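Local coordinates for DNA polymerase III, gamma subunit-related protein (Thermotoga maritima, PDB 2GNO) that probably binds DNA and resembles the clamp-loader subunits of bacterial DNA polymerase III, with an AAA+-like fold, at residues V86-C91 against I115-R120. Residues are numbered along the deposited sequence; the frame is centred on the assembly and turned at random.
Sequences VIVHDC and IVLNTR
The His89 imidazole meets the Asn118 carboxamide at the edge of the ring, the two planes 42° apart, while CG2 of Ile87 sits over one face, offset toward the rim. Asn118 ND2 points an N-H straight at His89 ND1, 2.9 Å away and 23° out of the ring plane; ND2 is also hydrogen-bonded to Ser35 OG. NE2, the ring's other nitrogen, is hydrogen-bonded to OE2 of Glu54. With chi1 at 65°, CG of Asn118 sits between its own N and carbonyl carbon, which swings the carboxamide toward 86-91, where OD1 accepts from Asp90 N at 3.0 Å, the donor well above the carbonyl plane. A water links the same OD1 to Asp90 OD1. All this happens where strands 84-88 and 113-119 end, neighbours in the parallel sheet of the P-loop NTPase-like domain. Val116 N hydrogen-bonds to Val86 O and Val88 N to Val116 O; past the end of strand 84-88, Cys91 N donates to Asn118 O. On the opposite face of the sheet from Ile87 and Val116, Val88 CG2 packs alongside Leu117 CD2 at 3.5 Å. Putting a leucine in place of Asn118 would probably leave His89 ND1 and Asp90 N without these partners and the imidazole less firmly fixed.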
loop_
_atom_site.group_PDB
_atom_site.type_symbol
_atom_site.label_atom_id
_atom_site.label_comp_id
_atom_site.label_asym_id
_atom_site.label_seq_id
_atom_site.Cartn_x
_atom_site.Cartn_y
_atom_site.Cartn_z
ATOM N N VAL A 86 1.597 9.113 17.556
ATOM C CA VAL A 86 2.557 9.158 16.464
ATOM C C VAL A 86 2.336 7.894 15.645
ATOM O O VAL A 86 2.383 6.808 16.194
ATOM C CB VAL A 86 4.034 9.208 16.933
ATOM C CG1 VAL A 86 4.981 9.091 15.738
ATOM C CG2 VAL A 86 4.305 10.471 17.693
ATOM N N ILE A 87 2.107 8.043 14.335
ATOM C CA ILE A 87 1.899 6.921 13.437
ATOM C C ILE A 87 3.109 6.800 12.513
ATOM O O ILE A 87 3.472 7.766 11.853
ATOM C CB ILE A 87 0.620 7.092 12.640
ATOM C CG1 ILE A 87 -0.578 7.206 13.602
ATOM C CG2 ILE A 87 0.423 5.915 11.702
ATOM C CD1 ILE A 87 -1.769 7.823 12.988
ATOM N N VAL A 88 3.756 5.639 12.508
ATOM C CA VAL A 88 4.933 5.414 11.641
ATOM C C VAL A 88 4.542 4.257 10.739
ATOM O O VAL A 88 4.473 3.122 11.194
ATOM C CB VAL A 88 6.175 5.042 12.431
ATOM C CG1 VAL A 88 7.400 4.902 11.487
ATOM C CG2 VAL A 88 6.427 6.076 13.532
ATOM N N HIS A 89 4.293 4.548 9.467
ATOM C CA HIS A 89 3.867 3.506 8.524
ATOM C C HIS A 89 5.022 2.697 7.978
ATOM O O HIS A 89 6.055 3.275 7.644
ATOM C CB HIS A 89 3.134 4.115 7.340
ATOM C CG HIS A 89 1.839 4.790 7.698
ATOM N ND1 HIS A 89 0.804 4.119 8.304
ATOM C CD2 HIS A 89 1.356 6.013 7.395
ATOM C CE1 HIS A 89 -0.224 4.929 8.449
ATOM N NE2 HIS A 89 0.077 6.082 7.887
ATOM N N ASP A 90 4.869 1.377 7.882
ATOM C CA ASP A 90 5.933 0.510 7.334
ATOM C C ASP A 90 7.292 0.780 7.997
ATOM O O ASP A 90 8.299 1.038 7.326
ATOM C CB ASP A 90 5.934 0.659 5.807
ATOM C CG ASP A 90 4.679 0.066 5.168
ATOM O OD1 ASP A 90 4.301 -1.072 5.529
ATOM O OD2 ASP A 90 4.100 0.693 4.264
ATOM N N CYS A 91 7.303 0.618 9.323
ATOM C CA CYS A 91 8.455 0.914 10.184
ATOM C C CYS A 91 9.748 0.110 10.025
ATOM O O CYS A 91 10.792 0.517 10.576
ATOM C CB CYS A 91 8.035 0.926 11.648
ATOM S SG CYS A 91 7.511 -0.676 12.127
ATOM N N ILE A 115 2.593 5.526 20.624
ATOM C CA ILE A 115 3.357 5.433 19.387
ATOM C C ILE A 115 2.779 4.231 18.671
ATOM O O ILE A 115 2.730 3.137 19.250
ATOM C CB ILE A 115 4.865 5.282 19.614
ATOM C CG1 ILE A 115 5.399 6.472 20.437
ATOM C CG2 ILE A 115 5.564 5.172 18.258
ATOM C CD1 ILE A 115 6.897 6.365 20.815
ATOM N N VAL A 116 2.299 4.447 17.442
ATOM C CA VAL A 116 1.678 3.398 16.641
ATOM C C VAL A 116 2.525 3.143 15.400
ATOM O O VAL A 116 2.459 3.865 14.427
ATOM C CB VAL A 116 0.252 3.803 16.193
ATOM C CG1 VAL A 116 -0.484 2.566 15.590
ATOM C CG2 VAL A 116 -0.532 4.340 17.387
ATOM N N LEU A 117 3.335 2.100 15.458
ATOM C CA LEU A 117 4.157 1.698 14.358
ATOM C C LEU A 117 3.355 0.647 13.609
ATOM O O LEU A 117 2.470 0.009 14.194
ATOM C CB LEU A 117 5.428 1.026 14.881
ATOM C CG LEU A 117 6.328 1.759 15.876
ATOM C CD1 LEU A 117 7.560 0.922 16.177
ATOM C CD2 LEU A 117 6.753 3.045 15.344
ATOM N N ASN A 118 3.609 0.487 12.318
ATOM C CA ASN A 118 2.952 -0.581 11.558
ATOM C C ASN A 118 3.897 -1.180 10.527
ATOM O O ASN A 118 4.806 -0.516 10.006
ATOM C CB ASN A 118 1.566 -0.205 10.991
ATOM C CG ASN A 118 1.616 0.891 9.955
ATOM O OD1 ASN A 118 2.126 0.697 8.873
ATOM N ND2 ASN A 118 0.986 2.028 10.254
ATOM N N THR A 119 3.685 -2.458 10.265
ATOM C CA THR A 119 4.512 -3.216 9.331
ATOM C C THR A 119 3.818 -4.526 9.037
ATOM O O THR A 119 2.898 -4.930 9.740
ATOM C CB THR A 119 5.907 -3.562 9.927
ATOM O OG1 THR A 119 6.748 -4.150 8.928
ATOM C CG2 THR A 119 5.802 -4.543 11.123
ATOM N N ARG A 120 4.273 -5.186 7.994
ATOM C CA ARG A 120 3.743 -6.488 7.581
ATOM C C ARG A 120 4.814 -7.586 7.768
ATOM O O ARG A 120 4.557 -8.748 7.482
ATOM C CB ARG A 120 3.399 -6.383 6.096
ATOM C CG ARG A 120 2.398 -5.254 5.717
ATOM C CD ARG A 120 2.361 -5.080 4.222
ATOM N NE ARG A 120 2.048 -6.356 3.567
ATOM C CZ ARG A 120 2.262 -6.652 2.277
ATOM N NH1 ARG A 120 2.835 -5.783 1.433
ATOM N NH2 ARG A 120 1.928 -7.862 1.826
HETATM O O HOH W 1 5.623 -3.695 6.389
HETATM O O HOH W 2 2.018 -1.589 7.228
#